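Local coordinates for protein Lys-gingipain W83 (Porphyromonas gingivalis, PDB 3M1H) that cleaves proteins after lysine as a secreted cysteine protease and probable virulence factor, and carries adhesin domains, one of them this jelly-roll module, that are hemolytic in isolation, at residues S39-H44 with F165-L170. Numbering follows the deposited sequence. Where two conformers were deposited one is given.
Sequences SSFAGH and FFWINL
The irregular loop 39-44 passes beside the start of strand 167-177 and sends Phe41 toward Trp167 and Asn169, with no backbone hydrogen bond between the two segments. The pairing illustrates how a loop can meet a strand through one aromatic side chain. Phe41 meets Trp167 edge-to-face (T-shaped): its CE2 stands 3.5 Å from Trp167 CG, over one face of the indole, and its CZ lies 3.7 Å from Trp167 CD1. The planes are inclined at 72°, the centroids of the phenyl and five-membered rings 4.8 Å apart. With CG of Phe41 anti to its own carbonyl carbon (chi1 -59°), the ring presents its CE2–CZ edge to the indole face. Phe166 extends the aromatic cluster: Trp167 CD1 sits over the centre of its ring, and Phe166 CE2 lies 4.3 Å from Phe41 CZ. Further along the strand, Asn169 OD1 approaches the Phe41 edge, 3.5 Å from CD2, with amide and ring planes 49° apart. That buried amide is held at both ends, OD1 by Ser51 OG and ND2 by Gln88 OE1, which should fix its rotation. Ser40 OG donates to Phe41 O, and the loop runs on to a calcium site, where His44 N hydrogen-bonds OD2 of the calcium ligand Asp171. Within this cleaved adhesin domain, strand 167-177 runs between antiparallel neighbours 50-53 and 79-87; Phe41 also packs on Ser51, while Ile168, directed away from the loop, packs on His159 of strand 154-160.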
ATOM      1  N   SER A  39       5.285  15.661   2.707  1.00 19.48           N
ATOM      2  CA  SER A  39       5.701  14.996   3.934  1.00 18.53           C
ATOM      3  C   SER A  39       4.702  13.874   4.196  1.00 15.40           C
ATOM      4  O   SER A  39       3.529  13.974   3.849  1.00 15.47           O
ATOM      5  CB  SER A  39       5.735  15.947   5.128  1.00 23.27           C
ATOM      6  OG  SER A  39       4.425  16.397   5.457  1.00 34.05           O
ATOM      7  N   SER A  40       5.193  12.798   4.792  1.00 15.83           N
ATOM      8  CA  SER A  40       4.360  11.650   5.106  1.00 14.92           C
ATOM      9  C   SER A  40       3.140  12.011   5.940  1.00 14.09           C
ATOM     10  O   SER A  40       3.164  12.879   6.822  1.00 13.91           O
ATOM     11  CB  SER A  40       5.182  10.634   5.872  1.00 14.64           C
ATOM     12  OG  SER A  40       4.434   9.453   6.107  1.00 12.99           O
ATOM     13  N   PHE A  41       2.041  11.337   5.645  1.00 12.81           N
ATOM     14  CA  PHE A  41       0.908  11.294   6.551  1.00 13.66           C
ATOM     15  C   PHE A  41       1.348  10.573   7.836  1.00 14.46           C
ATOM     16  O   PHE A  41       2.353   9.870   7.865  1.00 13.38           O
ATOM     17  CB  PHE A  41      -0.265  10.558   5.899  1.00 12.81           C
ATOM     18  CG  PHE A  41      -0.751  11.164   4.607  1.00 13.61           C
ATOM     19  CD1 PHE A  41      -1.041  12.512   4.526  1.00 13.18           C
ATOM     20  CD2 PHE A  41      -0.939  10.381   3.469  1.00 15.08           C
ATOM     21  CE1 PHE A  41      -1.468  13.078   3.334  1.00 14.10           C
ATOM     22  CE2 PHE A  41      -1.381  10.923   2.309  1.00 13.12           C
ATOM     23  CZ  PHE A  41      -1.649  12.280   2.238  1.00 11.63           C
ATOM     24  N   ALA A  42       0.599  10.767   8.906  1.00 14.32           N
ATOM     25  CA  ALA A  42       0.934  10.171  10.197  1.00 14.45           C
ATOM     26  C   ALA A  42       0.970   8.656  10.079  1.00 13.02           C
ATOM     27  O   ALA A  42      -0.008   8.068   9.629  1.00 14.25           O
ATOM     28  CB  ALA A  42      -0.072  10.595  11.254  1.00 14.47           C
ATOM     29  N   GLY A  43       2.110   8.052  10.433  1.00 15.03           N
ATOM     30  CA  GLY A  43       2.279   6.602  10.304  1.00 14.99           C
ATOM     31  C   GLY A  43       1.594   5.849  11.423  1.00 14.21           C
ATOM     32  O   GLY A  43       0.953   6.428  12.288  1.00 14.24           O
ATOM     33  N   HIS A  44       1.705   4.534  11.406  1.00 13.18           N
ATOM     34  CA  HIS A  44       1.107   3.712  12.416  1.00 13.53           C
ATOM     35  C   HIS A  44       2.041   3.783  13.629  1.00 13.73           C
ATOM     36  O   HIS A  44       3.176   3.258  13.594  1.00 13.71           O
ATOM     37  CB  HIS A  44       0.961   2.280  11.893  1.00 15.50           C
ATOM     38  CG  HIS A  44       0.482   1.323  12.935  1.00 15.67           C
ATOM     39  ND1 HIS A  44       1.201   0.214  13.313  1.00 16.12           N
ATOM     40  CD2 HIS A  44      -0.631   1.338  13.701  1.00 22.00           C
ATOM     41  CE1 HIS A  44       0.547  -0.417  14.277  1.00 17.96           C
ATOM     42  NE2 HIS A  44      -0.574   0.233  14.522  1.00 20.28           N
ATOM     43  N   PHE A 165     -11.411   9.008  -4.053  1.00 19.25           N
ATOM     44  CA  PHE A 165     -11.543   8.983  -2.585  1.00 16.98           C
ATOM     45  C   PHE A 165     -10.438   9.866  -2.002  1.00 14.90           C
ATOM     46  O   PHE A 165     -10.558  11.118  -2.041  1.00 15.85           O
ATOM     47  CB  PHE A 165     -11.670   7.544  -2.049  1.00 16.90           C
ATOM     48  CG  PHE A 165     -12.962   6.898  -2.507  1.00 20.08           C
ATOM     49  CD1 PHE A 165     -14.138   7.175  -1.842  1.00 22.86           C
ATOM     50  CD2 PHE A 165     -12.994   6.091  -3.641  1.00 22.74           C
ATOM     51  CE1 PHE A 165     -15.357   6.617  -2.283  1.00 26.33           C
ATOM     52  CE2 PHE A 165     -14.208   5.534  -4.095  1.00 26.73           C
ATOM     53  CZ  PHE A 165     -15.390   5.804  -3.402  1.00 25.01           C
ATOM     54  N   PHE A 166      -9.349   9.295  -1.467  1.00 15.98           N
ATOM     55  CA  PHE A 166      -8.231  10.139  -1.099  1.00 13.70           C
ATOM     56  C   PHE A 166      -6.895   9.384  -1.211  1.00 14.47           C
ATOM     57  O   PHE A 166      -6.400   9.260  -2.293  1.00 15.15           O
ATOM     58  CB  PHE A 166      -8.466  10.825   0.256  1.00 14.74           C
ATOM     59  CG  PHE A 166      -7.515  11.940   0.550  1.00 13.17           C
ATOM     60  CD1 PHE A 166      -7.337  12.962  -0.362  1.00 14.51           C
ATOM     61  CD2 PHE A 166      -6.778  11.988   1.736  1.00 15.92           C
ATOM     62  CE1 PHE A 166      -6.481  13.997  -0.104  1.00 13.84           C
ATOM     63  CE2 PHE A 166      -5.915  13.038   2.006  1.00 13.80           C
ATOM     64  CZ  PHE A 166      -5.765  14.056   1.069  1.00 15.27           C
ATOM     65  N   TRP A 167      -6.324   8.882  -0.114  1.00 14.81           N
ATOM     66  CA  TRP A 167      -5.108   8.053  -0.176  1.00 12.71           C
ATOM     67  C   TRP A 167      -5.301   6.814   0.684  1.00 13.45           C
ATOM     68  O   TRP A 167      -6.085   6.857   1.652  1.00 14.72           O
ATOM     69  CB  TRP A 167      -3.881   8.798   0.345  1.00 11.12           C
ATOM     70  CG  TRP A 167      -3.440  10.022  -0.402  1.00 14.76           C
ATOM     71  CD1 TRP A 167      -4.028  11.248  -0.447  1.00 13.17           C
ATOM     72  CD2 TRP A 167      -2.247  10.120  -1.164  1.00 12.28           C
ATOM     73  NE1 TRP A 167      -3.264  12.132  -1.204  1.00 12.98           N
ATOM     74  CE2 TRP A 167      -2.175  11.435  -1.679  1.00 10.73           C
ATOM     75  CE3 TRP A 167      -1.238   9.200  -1.495  1.00 14.83           C
ATOM     76  CZ2 TRP A 167      -1.116  11.851  -2.471  1.00 11.73           C
ATOM     77  CZ3 TRP A 167      -0.183   9.622  -2.279  1.00 16.04           C
ATOM     78  CH2 TRP A 167      -0.147  10.936  -2.770  1.00 13.46           C
ATOM     79  N   ILE A 168      -4.628   5.730   0.284  1.00 10.96           N
ATOM     80  CA  ILE A 168      -4.441   4.518   1.086  1.00 10.96           C
ATOM     81  C   ILE A 168      -3.022   4.560   1.686  1.00 10.65           C
ATOM     82  O   ILE A 168      -2.069   4.964   1.010  1.00 13.39           O
ATOM     83  CB  ILE A 168      -4.734   3.246   0.303  1.00 13.20           C
ATOM     84  CG1 ILE A 168      -4.625   2.027   1.232  1.00 13.86           C
ATOM     85  CG2 ILE A 168      -3.844   3.067  -0.911  1.00 12.39           C
ATOM     86  CD1 ILE A 168      -5.270   0.767   0.591  1.00 14.62           C
ATOM     87  N   ASN A 169      -2.912   4.145   2.942  1.00 10.49           N
ATOM     88  CA  ASN A 169      -1.638   4.096   3.661  1.00 11.42           C
ATOM     89  C   ASN A 169      -1.291   2.676   4.087  1.00 11.71           C
ATOM     90  O   ASN A 169      -2.171   1.897   4.461  1.00 11.52           O
ATOM     91  CB  ASN A 169      -1.707   4.919   4.922  1.00 10.25           C
ATOM     92  CG  ASN A 169      -2.002   6.367   4.708  1.00 13.07           C
ATOM     93  OD1 ASN A 169      -1.527   6.972   3.770  1.00 13.06           O
ATOM     94  ND2 ASN A 169      -2.749   6.951   5.625  1.00 16.40           N
ATOM     95  N   LEU A 170       0.010   2.359   4.057  1.00 12.21           N
ATOM     96  CA  LEU A 170       0.546   1.081   4.466  0.50 11.37           C
ATOM     97  C   LEU A 170       1.709   1.336   5.434  1.00 11.20           C
ATOM     98  O   LEU A 170       2.456   2.310   5.247  1.00 12.34           O
ATOM     99  CB  LEU A 170       1.034   0.363   3.211  0.50 12.53           C
ATOM    100  CG  LEU A 170       1.819  -0.931   3.337  0.50 10.50           C
ATOM    101  CD1 LEU A 170       0.960  -2.069   3.887  0.50 11.53           C
ATOM    102  CD2 LEU A 170       2.440  -1.295   1.971  0.50 11.49           C
TER